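Local coordinates for protein NADH kinase POS5, mitochondrial (Saccharomyces cerevisiae, PDB 3AFO) that phosphorylates NADH, and less readily NAD(+), with ATP in mitochondria, supplying the cell with the reductant NADPH, at residues A[8-13]-A[81-86]; A[215-220]-A[225-230]; A[245-250]-A[260-265]. All coordinates share one frame; numbering follows the deposited sequence. Where two conformers were deposited one is given.

Interaction 1: residues A[8-13]-A[81-86]; sequences VKIKPV and VAEEIS
Val8 and Ile10, two residues apart on strand 8-12, both turn their side chains to one flank of helix 81-86 and meet it a turn apart. The two elements run almost exactly antiparallel, 174° between their directions, with 9.5 Å between the axes, so Val8 faces Ser86 and Ile10 faces Ala82. The two methyls of Val8 divide Ser86 between them, one on the side chain and one on the carbonyl. CG1, anti to the backbone N (chi1 168°), lies against Ser86 CB at 3.8 Å, while CG2 lies 3.5 Å from Ser86 O. Ile10 touches with the tip of its longer branch alone: CG1 stands beside the backbone N and chi2 is extended, which carries CD1 out to Ala82 CB at 4.0 Å. The same methyl rests near the Ala82 carbonyl and the peptide N of Glu83, 4.1 Å from the latter, so it sits on helix backbone as much as on side chain. Of its side chain, Ser86 presents CB to Val8, since the hydroxyl is turned back along the helix and donates to Glu83 O, 2.9 Å from OG, arriving 38° above the carbonyl plane. That hydroxyl also pairs with Gly4 N, which ties the segment ahead of strand 8-12 to the helix. The contact is van der Waals packing of methyl groups on side-chain and backbone atoms of the helix. Beyond it, strand 8-12 hydrogen-bonds in parallel with strand 101-105, Ile85 reaches Leu103 of that strand, and Val81 and Ile85 pack the helix on helix 53-69.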
loop_
_atom_site.group_PDB
_atom_site.type_symbol
_atom_site.label_atom_id
_atom_site.label_comp_id
_atom_site.label_asym_id
_atom_site.label_seq_id
_atom_site.Cartn_x
_atom_site.Cartn_y
_atom_site.Cartn_z
ATOM N N VAL A 8 19.690 41.786 -32.823
ATOM C CA VAL A 8 18.545 41.605 -31.941
ATOM C C VAL A 8 18.135 42.948 -31.345
ATOM O O VAL A 8 18.974 43.679 -30.819
ATOM C CB VAL A 8 18.868 40.615 -30.777
ATOM C CG1 VAL A 8 17.784 40.658 -29.682
ATOM C CG2 VAL A 8 19.030 39.202 -31.303
ATOM N N LYS A 9 16.851 43.274 -31.448
ATOM C CA LYS A 9 16.289 44.412 -30.729
ATOM C C LYS A 9 15.287 43.909 -29.700
ATOM O O LYS A 9 14.429 43.081 -30.011
ATOM C CB LYS A 9 15.614 45.399 -31.688
ATOM C CG LYS A 9 16.584 46.269 -32.476
ATOM C CD LYS A 9 15.841 47.324 -33.292
ATOM C CE LYS A 9 14.921 48.165 -32.419
ATOM N NZ LYS A 9 14.018 49.010 -33.252
ATOM N N ILE A 10 15.414 44.405 -28.476
ATOM C CA ILE A 10 14.487 44.064 -27.394
ATOM C C ILE A 10 13.456 45.191 -27.275
ATOM O O ILE A 10 13.830 46.332 -27.001
ATOM C CB ILE A 10 15.230 43.858 -26.051
ATOM C CG1 ILE A 10 16.236 42.702 -26.160
ATOM C CG2 ILE A 10 14.234 43.603 -24.919
ATOM C CD1 ILE A 10 17.223 42.611 -24.985
ATOM N N LYS A 11 12.180 44.861 -27.487
ATOM C CA LYS A 11 11.079 45.846 -27.492
ATOM C C LYS A 11 10.040 45.596 -26.384
ATOM O O LYS A 11 9.809 44.441 -26.000
ATOM C CB LYS A 11 10.376 45.851 -28.853
ATOM C CG LYS A 11 11.183 46.506 -29.967
ATOM C CD LYS A 11 10.363 46.661 -31.228
ATOM C CE LYS A 11 11.227 47.100 -32.396
ATOM N NZ LYS A 11 10.404 47.263 -33.635
ATOM N N PRO A 12 9.407 46.678 -25.872
ATOM C CA PRO A 12 8.351 46.530 -24.854
ATOM C C PRO A 12 7.208 45.665 -25.364
ATOM O O PRO A 12 6.712 45.893 -26.469
ATOM C CB PRO A 12 7.866 47.969 -24.644
ATOM C CG PRO A 12 9.062 48.815 -25.020
ATOM C CD PRO A 12 9.671 48.099 -26.181
ATOM N N VAL A 13 6.799 44.675 -24.572
ATOM C CA VAL A 13 5.696 43.803 -24.971
ATOM C C VAL A 13 4.355 44.556 -25.059
ATOM O O VAL A 13 3.444 44.135 -25.779
ATOM C CB VAL A 13 5.602 42.516 -24.086
ATOM C CG1 VAL A 13 5.212 42.853 -22.656
ATOM C CG2 VAL A 13 4.650 41.510 -24.703
ATOM N N VAL A 81 15.802 36.595 -19.817
ATOM C CA VAL A 81 15.999 35.690 -20.941
ATOM C C VAL A 81 16.313 36.454 -22.234
ATOM O O VAL A 81 17.227 36.072 -22.971
ATOM C CB VAL A 81 14.782 34.758 -21.128
ATOM C CG1 VAL A 81 14.785 34.110 -22.495
ATOM C CG2 VAL A 81 14.760 33.686 -20.028
ATOM N N ALA A 82 15.558 37.526 -22.498
ATOM C CA ALA A 82 15.817 38.414 -23.641
ATOM C C ALA A 82 17.279 38.866 -23.670
ATOM O O ALA A 82 17.961 38.729 -24.694
ATOM C CB ALA A 82 14.885 39.627 -23.600
ATOM N N GLU A 83 17.750 39.377 -22.536
ATOM C CA GLU A 83 19.142 39.784 -22.370
ATOM C C GLU A 83 20.099 38.602 -22.514
ATOM O O GLU A 83 21.139 38.714 -23.169
ATOM C CB GLU A 83 19.345 40.456 -21.011
ATOM C CG GLU A 83 19.142 41.977 -21.008
ATOM C CD GLU A 83 19.590 42.623 -19.692
ATOM O OE1 GLU A 83 19.240 42.093 -18.618
ATOM O OE2 GLU A 83 20.302 43.653 -19.725
ATOM N N GLU A 84 19.737 37.472 -21.904
ATOM C CA GLU A 84 20.556 36.265 -21.953
ATOM C C GLU A 84 20.784 35.783 -23.385
ATOM O O GLU A 84 21.915 35.501 -23.767
ATOM C CB GLU A 84 19.921 35.141 -21.126
ATOM C CG GLU A 84 20.768 33.879 -21.036
ATOM C CD GLU A 84 20.002 32.684 -20.494
ATOM O OE1 GLU A 84 18.762 32.774 -20.357
ATOM O OE2 GLU A 84 20.642 31.647 -20.215
ATOM N N ILE A 85 19.714 35.692 -24.169
ATOM C CA ILE A 85 19.789 35.075 -25.493
ATOM C C ILE A 85 20.129 36.041 -26.634
ATOM O O ILE A 85 20.382 35.595 -27.754
ATOM C CB ILE A 85 18.508 34.265 -25.839
ATOM C CG1 ILE A 85 17.298 35.201 -26.027
ATOM C CG2 ILE A 85 18.245 33.192 -24.768
ATOM C CD1 ILE A 85 16.078 34.539 -26.614
ATOM N N SER A 86 20.125 37.348 -26.359
ATOM C CA SER A 86 20.361 38.353 -27.406
ATOM C C SER A 86 21.694 38.139 -28.147
ATOM O O SER A 86 21.745 38.245 -29.378
ATOM C CB SER A 86 20.210 39.790 -26.885
ATOM O OG SER A 86 21.014 40.034 -25.750
#

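Interaction 2: residues A[215-220]-A[225-230]; sequences LDIFID and TRTTAD. With NAI (1,4-dihydronicotinamide adenine dinucleotide), chain F.
Asp216 and Arg226 form a lopsided cross-strand salt bridge: they face each other at a non-hydrogen-bonded position, yet the guanidinium meets the carboxylate through one weak bond, Arg226 NH1 to Asp216 OD2 at 3.4 Å. The carboxylate comes in at the edge of the guanidinium, near its plane, and the two flat groups are turned 31° apart. Arg226 leaves its backbone with CG anti to N, but its chain then bends at chi2 and chi3, bringing NH1 near OD2. Its stronger partner is elsewhere, because NH2 donates to the carbonyl O of Ser288. A leucine in place of Arg226 would probably leave the Asp216 carboxylate without its counter-charge and the Ser288 carbonyl without this donor. The backbone ladder is regular around Leu215 and Thr227, with Leu215 N to Thr227 O at 2.9 Å and Thr227 N to Leu215 O at 2.8 Å. One step on, Ile217 N meets Thr225 O nearly head-on at 2.9 Å, whereas the return bond, Thr225 N to Ile217 O, is weak. On the face of Leu215, Ile217, Thr225 and Thr227, methyl groups meet: Ile217 CD1 lies 3.9 Å from Thr227 CG2 and 4.1 Å from Thr225 CG2, and Leu215 CB touches the Thr227 methyl. The polar exception is Thr225 OG1, bonded to Asn375 of a second subunit. This is an antiparallel beta hairpin of the NAD kinase C-terminal domain; past it the chain turns a corner, bringing Asp230 to the nicotinamide carboxamide of an NADH bound largely by a third subunit.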
loop_
_atom_site.group_PDB
_atom_site.type_symbol
_atom_site.label_atom_id
_atom_site.label_comp_id
_atom_site.label_asym_id
_atom_site.label_seq_id
_atom_site.Cartn_x
_atom_site.Cartn_y
_atom_site.Cartn_z
ATOM N N LEU A 215 -2.592 18.279 11.564
ATOM C CA LEU A 215 -3.497 18.979 10.651
ATOM C C LEU A 215 -4.942 18.527 10.800
ATOM O O LEU A 215 -5.235 17.323 10.774
ATOM C CB LEU A 215 -3.076 18.753 9.200
ATOM C CG LEU A 215 -1.613 18.917 8.813
ATOM C CD1 LEU A 215 -1.474 18.504 7.351
ATOM C CD2 LEU A 215 -1.130 20.356 9.023
ATOM N N ASP A 216 -5.835 19.501 10.946
ATOM C CA ASP A 216 -7.262 19.231 11.058
ATOM C C ASP A 216 -7.931 19.522 9.736
ATOM O O ASP A 216 -7.871 20.653 9.224
ATOM C CB ASP A 216 -7.879 20.063 12.188
ATOM C CG ASP A 216 -7.312 19.691 13.551
ATOM O OD1 ASP A 216 -7.313 18.491 13.888
ATOM O OD2 ASP A 216 -6.845 20.594 14.270
ATOM N N ILE A 217 -8.571 18.490 9.192
ATOM C CA ILE A 217 -9.112 18.525 7.845
ATOM C C ILE A 217 -10.635 18.550 7.890
ATOM O O ILE A 217 -11.262 17.727 8.574
ATOM C CB ILE A 217 -8.633 17.292 7.022
ATOM C CG1 ILE A 217 -7.101 17.280 6.923
ATOM C CG2 ILE A 217 -9.270 17.304 5.636
ATOM C CD1 ILE A 217 -6.500 15.964 6.450
ATOM N N PHE A 218 -11.216 19.501 7.163
ATOM C CA PHE A 218 -12.666 19.654 7.103
ATOM C C PHE A 218 -13.098 19.594 5.650
ATOM O O PHE A 218 -12.491 20.241 4.790
ATOM C CB PHE A 218 -13.122 20.990 7.731
ATOM C CG PHE A 218 -12.679 21.184 9.177
ATOM C CD1 PHE A 218 -13.588 21.009 10.226
ATOM C CD2 PHE A 218 -11.376 21.555 9.480
ATOM C CE1 PHE A 218 -13.197 21.181 11.559
ATOM C CE2 PHE A 218 -10.962 21.734 10.821
ATOM C CZ PHE A 218 -11.878 21.549 11.859
ATOM N N ILE A 219 -14.138 18.818 5.379
ATOM C CA ILE A 219 -14.713 18.738 4.045
ATOM C C ILE A 219 -16.151 19.247 4.117
ATOM O O ILE A 219 -16.926 18.804 4.964
ATOM C CB ILE A 219 -14.663 17.295 3.474
ATOM C CG1 ILE A 219 -13.201 16.847 3.308
ATOM C CG2 ILE A 219 -15.377 17.232 2.122
ATOM C CD1 ILE A 219 -13.004 15.335 3.145
ATOM N N ASP A 220 -16.480 20.211 3.259
ATOM C CA ASP A 220 -17.830 20.782 3.206
ATOM C C ASP A 220 -18.306 21.234 4.598
ATOM O O ASP A 220 -19.465 21.056 4.970
ATOM C CB ASP A 220 -18.800 19.775 2.558
ATOM C CG ASP A 220 -18.342 19.341 1.171
ATOM O OD1 ASP A 220 -17.738 20.174 0.468
ATOM O OD2 ASP A 220 -18.572 18.172 0.782
ATOM N N THR A 225 -10.968 14.553 9.832
ATOM C CA THR A 225 -9.987 13.857 10.626
ATOM C C THR A 225 -8.859 14.800 11.015
ATOM O O THR A 225 -8.637 15.822 10.355
ATOM C CB THR A 225 -9.403 12.633 9.822
ATOM O OG1 THR A 225 -8.767 11.726 10.724
ATOM C CG2 THR A 225 -8.420 13.091 8.734
ATOM N N ARG A 226 -8.166 14.443 12.089
ATOM C CA ARG A 226 -6.849 15.004 12.404
ATOM C C ARG A 226 -5.776 14.040 11.931
ATOM O O ARG A 226 -5.820 12.848 12.254
ATOM C CB ARG A 226 -6.692 15.190 13.914
ATOM C CG ARG A 226 -5.261 15.477 14.373
ATOM C CD ARG A 226 -5.098 16.930 14.805
ATOM N NE ARG A 226 -4.214 16.990 15.944
ATOM C CZ ARG A 226 -4.068 18.032 16.752
ATOM N NH1 ARG A 226 -4.749 19.169 16.571
ATOM N NH2 ARG A 226 -3.230 17.918 17.753
ATOM N N THR A 227 -4.805 14.538 11.181
ATOM C CA THR A 227 -3.678 13.696 10.822
ATOM C C THR A 227 -2.377 14.249 11.409
ATOM O O THR A 227 -2.137 15.468 11.378
ATOM C CB THR A 227 -3.571 13.460 9.297
ATOM O OG1 THR A 227 -2.424 12.640 9.009
ATOM C CG2 THR A 227 -3.468 14.785 8.522
ATOM N N THR A 228 -1.556 13.337 11.924
ATOM C CA THR A 228 -0.211 13.621 12.423
ATOM C C THR A 228 0.759 12.917 11.474
ATOM O O THR A 228 0.768 11.684 11.392
ATOM C CB THR A 228 -0.056 13.106 13.860
ATOM O OG1 THR A 228 -0.948 13.831 14.715
ATOM C CG2 THR A 228 1.371 13.281 14.369
ATOM N N ALA A 229 1.545 13.694 10.729
ATOM C CA ALA A 229 2.243 13.156 9.553
ATOM C C ALA A 229 3.385 14.042 9.119
ATOM O O ALA A 229 3.571 15.123 9.679
ATOM C CB ALA A 229 1.238 13.018 8.396
ATOM N N ASP A 230 4.136 13.601 8.108
ATOM C CA ASP A 230 4.991 14.522 7.355
ATOM C C ASP A 230 4.166 15.665 6.760
ATOM O O ASP A 230 4.630 16.814 6.699
ATOM C CB ASP A 230 5.754 13.795 6.236
ATOM C CG ASP A 230 6.954 13.038 6.744
ATOM O OD1 ASP A 230 7.259 13.119 7.956
ATOM O OD2 ASP A 230 7.595 12.350 5.931
HETATM P PA NAI F . 8.577 12.533 18.093
HETATM O O1A NAI F . 7.796 12.929 19.300
HETATM O O2A NAI F . 8.810 13.718 17.035
HETATM O O5B NAI F . 7.844 11.555 17.140
HETATM C C5B NAI F . 7.747 10.262 17.476
HETATM C C4B NAI F . 6.354 9.804 17.213
HETATM O O4B NAI F . 6.659 8.465 16.821
HETATM C C3B NAI F . 5.716 9.746 18.596
HETATM O O3B NAI F . 4.309 9.541 18.434
HETATM C C2B NAI F . 6.405 8.511 19.171
HETATM O O2B NAI F . 5.653 7.907 20.225
HETATM C C1B NAI F . 6.394 7.596 17.950
HETATM N N9A NAI F . 7.467 6.579 17.973
HETATM C C8A NAI F . 8.772 6.793 18.206
HETATM N N7A NAI F . 9.418 5.630 18.159
HETATM C C5A NAI F . 8.521 4.677 17.886
HETATM C C6A NAI F . 8.596 3.305 17.701
HETATM N N6A NAI F . 9.766 2.644 17.781
HETATM N N1A NAI F . 7.461 2.637 17.432
HETATM C C2A NAI F . 6.290 3.253 17.332
HETATM N N3A NAI F . 6.180 4.560 17.497
HETATM C C4A NAI F . 7.279 5.289 17.768
HETATM O O3 NAI F . 10.124 12.036 18.424
HETATM P PN NAI F . 10.559 10.808 19.357
HETATM O O1N NAI F . 9.441 10.424 20.253
HETATM O O2N NAI F . 11.873 11.197 19.909
HETATM O O5D NAI F . 10.780 9.604 18.282
HETATM C C5D NAI F . 11.708 9.776 17.188
HETATM C C4D NAI F . 11.160 9.069 15.940
HETATM O O4D NAI F . 10.209 9.937 15.308
HETATM C C3D NAI F . 12.194 8.876 14.830
HETATM O O3D NAI F . 13.023 7.747 15.128
HETATM C C2D NAI F . 11.281 8.582 13.624
HETATM O O2D NAI F . 11.078 7.161 13.470
HETATM C C1D NAI F . 9.945 9.258 14.039
HETATM N N1N NAI F . 9.554 10.150 12.923
HETATM C C2N NAI F . 8.389 9.818 12.212
HETATM C C3N NAI F . 7.964 10.587 11.138
HETATM C C7N NAI F . 6.673 10.163 10.411
HETATM O O7N NAI F . 6.220 10.784 9.445
HETATM N N7N NAI F . 6.127 9.062 10.902
HETATM C C4N NAI F . 8.712 11.707 10.744
HETATM C C5N NAI F . 9.888 12.047 11.447
HETATM C C6N NAI F . 10.312 11.277 12.529
#

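Interaction 3: residues A[245-250]-A[260-265]; sequences LSAGGS and LMTPIC. With NAI (1,4-dihydronicotinamide adenine dinucleotide), chain C.
A Schellman motif ends helix 243-246, and the turn it makes lays the chain over strand 258-266 beside the NADH pocket. Gly248, with a positive phi of 98°, is the C-prime residue: its N bonds to Leu245 O at 2.9 Å, and Gly249 N bonds back to Ser244 O. At these backbone angles a CB would crowd the preceding carbonyl O, as suits a glycine. Just before it, Ala247 points its methyl at the strand, where CB lies 3.8 Å from Thr262 CG2 and 3.5 Å from Pro263 O. The threonine methyl is presented because CG2 stands anti to the backbone N (chi1 -54° for OG1), while OG1 turns to Ser244 OG, a second link between helix and strand. At the far end Leu260 CD2 meets the backbone of Ser250, 3.9 Å from its O. Ser250 OG pairs with Ser250 of a second subunit. A water links the two backbones, donating to Ala247 O (modelled short, at 2.5 Å) and, weakly, to Pro263 O. On the ligand side, Ser246 OG takes the carboxamide N-H of NADH at a bent 134°, with N7N modelled so close to OG (2.5 Å) that the exact length is doubtful.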
loop_
_atom_site.group_PDB
_atom_site.type_symbol
_atom_site.label_atom_id
_atom_site.label_comp_id
_atom_site.label_asym_id
_atom_site.label_seq_id
_atom_site.Cartn_x
_atom_site.Cartn_y
_atom_site.Cartn_z
ATOM N N LEU A 245 1.374 10.328 -6.202
ATOM C CA LEU A 245 1.801 8.983 -6.640
ATOM C C LEU A 245 2.899 8.428 -5.745
ATOM O O LEU A 245 2.828 7.287 -5.287
ATOM C CB LEU A 245 2.290 8.998 -8.093
ATOM C CG LEU A 245 2.373 7.627 -8.790
ATOM C CD1 LEU A 245 0.972 7.080 -9.029
ATOM C CD2 LEU A 245 3.141 7.708 -10.090
ATOM N N SER A 246 3.908 9.251 -5.488
ATOM C CA SER A 246 5.013 8.870 -4.615
ATOM C C SER A 246 4.536 8.496 -3.216
ATOM O O SER A 246 5.124 7.639 -2.570
ATOM C CB SER A 246 6.001 10.025 -4.508
ATOM O OG SER A 246 6.447 10.393 -5.797
ATOM N N ALA A 247 3.482 9.167 -2.755
ATOM C CA ALA A 247 2.896 8.936 -1.445
ATOM C C ALA A 247 1.861 7.776 -1.443
ATOM O O ALA A 247 1.173 7.558 -0.448
ATOM C CB ALA A 247 2.261 10.247 -0.934
ATOM N N GLY A 248 1.748 7.052 -2.555
ATOM C CA GLY A 248 0.890 5.851 -2.618
ATOM C C GLY A 248 -0.490 6.059 -3.225
ATOM O O GLY A 248 -1.326 5.163 -3.167
ATOM N N GLY A 249 -0.737 7.229 -3.816
ATOM C CA GLY A 249 -2.040 7.524 -4.417
ATOM C C GLY A 249 -2.335 6.763 -5.706
ATOM O O GLY A 249 -1.434 6.209 -6.339
ATOM N N SER A 250 -3.612 6.739 -6.081
ATOM C CA SER A 250 -4.063 6.127 -7.329
ATOM C C SER A 250 -3.781 7.038 -8.517
ATOM O O SER A 250 -3.634 8.259 -8.365
ATOM C CB SER A 250 -5.565 5.801 -7.268
ATOM O OG SER A 250 -5.836 4.823 -6.267
ATOM N N LEU A 260 -7.837 14.890 -5.346
ATOM C CA LEU A 260 -7.189 13.852 -4.539
ATOM C C LEU A 260 -6.775 14.421 -3.201
ATOM O O LEU A 260 -6.244 15.529 -3.134
ATOM C CB LEU A 260 -5.940 13.287 -5.245
ATOM C CG LEU A 260 -6.159 12.340 -6.437
ATOM C CD1 LEU A 260 -6.508 13.096 -7.732
ATOM C CD2 LEU A 260 -4.930 11.471 -6.661
ATOM N N MET A 261 -7.015 13.659 -2.139
ATOM C CA MET A 261 -6.453 13.954 -0.826
ATOM C C MET A 261 -5.565 12.786 -0.421
ATOM O O MET A 261 -6.063 11.695 -0.140
ATOM C CB MET A 261 -7.555 14.176 0.217
ATOM C CG MET A 261 -7.020 14.471 1.621
ATOM S SD MET A 261 -8.363 14.793 2.774
ATOM C CE MET A 261 -8.926 16.406 2.201
ATOM N N THR A 262 -4.252 13.010 -0.392
ATOM C CA THR A 262 -3.304 11.908 -0.169
ATOM C C THR A 262 -2.378 12.233 0.994
ATOM O O THR A 262 -1.697 13.254 0.953
ATOM C CB THR A 262 -2.444 11.642 -1.442
ATOM O OG1 THR A 262 -3.301 11.424 -2.571
ATOM C CG2 THR A 262 -1.499 10.429 -1.257
ATOM N N PRO A 263 -2.342 11.361 2.027
ATOM C CA PRO A 263 -1.483 11.650 3.177
ATOM C C PRO A 263 -0.012 11.444 2.831
ATOM O O PRO A 263 0.322 10.630 1.967
ATOM C CB PRO A 263 -1.934 10.631 4.224
ATOM C CG PRO A 263 -2.398 9.439 3.412
ATOM C CD PRO A 263 -3.032 10.061 2.160
ATOM N N ILE A 264 0.853 12.223 3.466
ATOM C CA ILE A 264 2.288 12.060 3.284
ATOM C C ILE A 264 2.888 11.515 4.577
ATOM O O ILE A 264 2.993 12.240 5.566
ATOM C CB ILE A 264 3.004 13.394 2.872
ATOM C CG1 ILE A 264 2.306 14.018 1.658
ATOM C CG2 ILE A 264 4.496 13.130 2.579
ATOM C CD1 ILE A 264 2.723 15.463 1.352
ATOM N N CYS A 265 3.291 10.240 4.548
ATOM C CA CYS A 265 3.852 9.541 5.721
ATOM C C CYS A 265 3.050 9.791 7.012
ATOM O O CYS A 265 3.549 10.383 7.978
ATOM C CB CYS A 265 5.351 9.874 5.877
ATOM S SG CYS A 265 6.310 9.418 4.409
HETATM P PA NAI C . 10.903 18.719 -9.277
HETATM O O1A NAI C . 11.825 18.568 -10.451
HETATM O O2A NAI C . 11.640 18.836 -7.837
HETATM O O5B NAI C . 9.960 17.484 -9.100
HETATM C C5B NAI C . 9.363 17.017 -10.211
HETATM C C4B NAI C . 9.611 15.556 -10.318
HETATM O O4B NAI C . 8.235 15.095 -10.383
HETATM C C3B NAI C . 10.188 15.501 -11.728
HETATM O O3B NAI C . 10.751 14.208 -11.959
HETATM C C2B NAI C . 8.925 15.714 -12.564
HETATM O O2B NAI C . 9.042 15.141 -13.861
HETATM C C1B NAI C . 7.888 14.914 -11.776
HETATM N N9A NAI C . 6.514 15.447 -11.994
HETATM C C8A NAI C . 6.073 16.687 -11.755
HETATM N N7A NAI C . 4.774 16.763 -12.090
HETATM C C5A NAI C . 4.386 15.561 -12.519
HETATM C C6A NAI C . 3.183 15.026 -12.984
HETATM N N6A NAI C . 2.054 15.758 -13.074
HETATM N N1A NAI C . 3.168 13.730 -13.353
HETATM C C2A NAI C . 4.248 12.966 -13.283
HETATM N N3A NAI C . 5.403 13.444 -12.845
HETATM C C4A NAI C . 5.501 14.730 -12.463
HETATM O O3 NAI C . 9.963 20.085 -9.352
HETATM P PN NAI C . 9.043 20.447 -10.619
HETATM O O1N NAI C . 9.504 19.683 -11.824
HETATM O O2N NAI C . 8.932 21.920 -10.577
HETATM O O5D NAI C . 7.567 19.834 -10.276
HETATM C C5D NAI C . 6.899 20.189 -9.077
HETATM C C4D NAI C . 6.211 18.962 -8.501
HETATM O O4D NAI C . 7.227 18.206 -7.802
HETATM C C3D NAI C . 5.229 19.289 -7.387
HETATM O O3D NAI C . 3.957 19.679 -7.923
HETATM C C2D NAI C . 5.145 17.931 -6.654
HETATM O O2D NAI C . 4.008 17.193 -7.128
HETATM C C1D NAI C . 6.453 17.219 -7.109
HETATM N N1N NAI C . 7.164 16.773 -5.900
HETATM C C2N NAI C . 7.309 15.402 -5.717
HETATM C C3N NAI C . 7.944 14.896 -4.596
HETATM C C7N NAI C . 8.086 13.358 -4.463
HETATM O O7N NAI C . 8.670 12.832 -3.518
HETATM N N7N NAI C . 7.546 12.662 -5.443
HETATM C C4N NAI C . 8.446 15.786 -3.637
HETATM C C5N NAI C . 8.305 17.180 -3.802
HETATM C C6N NAI C . 7.657 17.689 -4.929
HETATM O O HOH W 1 -0.903 7.751 0.868
#

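In the fold
The three contacts follow one another along the chain. Interaction 1 stands apart, joining strand 8-12 to helix 79-86 at the alpha/beta end of the molecule, its centre about 48 Å from that of interaction 2 and about 42 Å from that of interaction 3, on the opposite side of the chain's centre. Interactions 2 and 3 both lie in the C-terminal domain, with centres about 14 Å apart, and they touch: Asp230 N approaches Cys265 O at 3.3 Å, a probable hydrogen bond, where both segments turn their corners. Asp230 and Cys265 both reach one NADH, while Ser246 binds another, and both contacts meet other subunits, so the nicotinamide sites are built at subunit interfaces while interaction 1 is packing within a single chain.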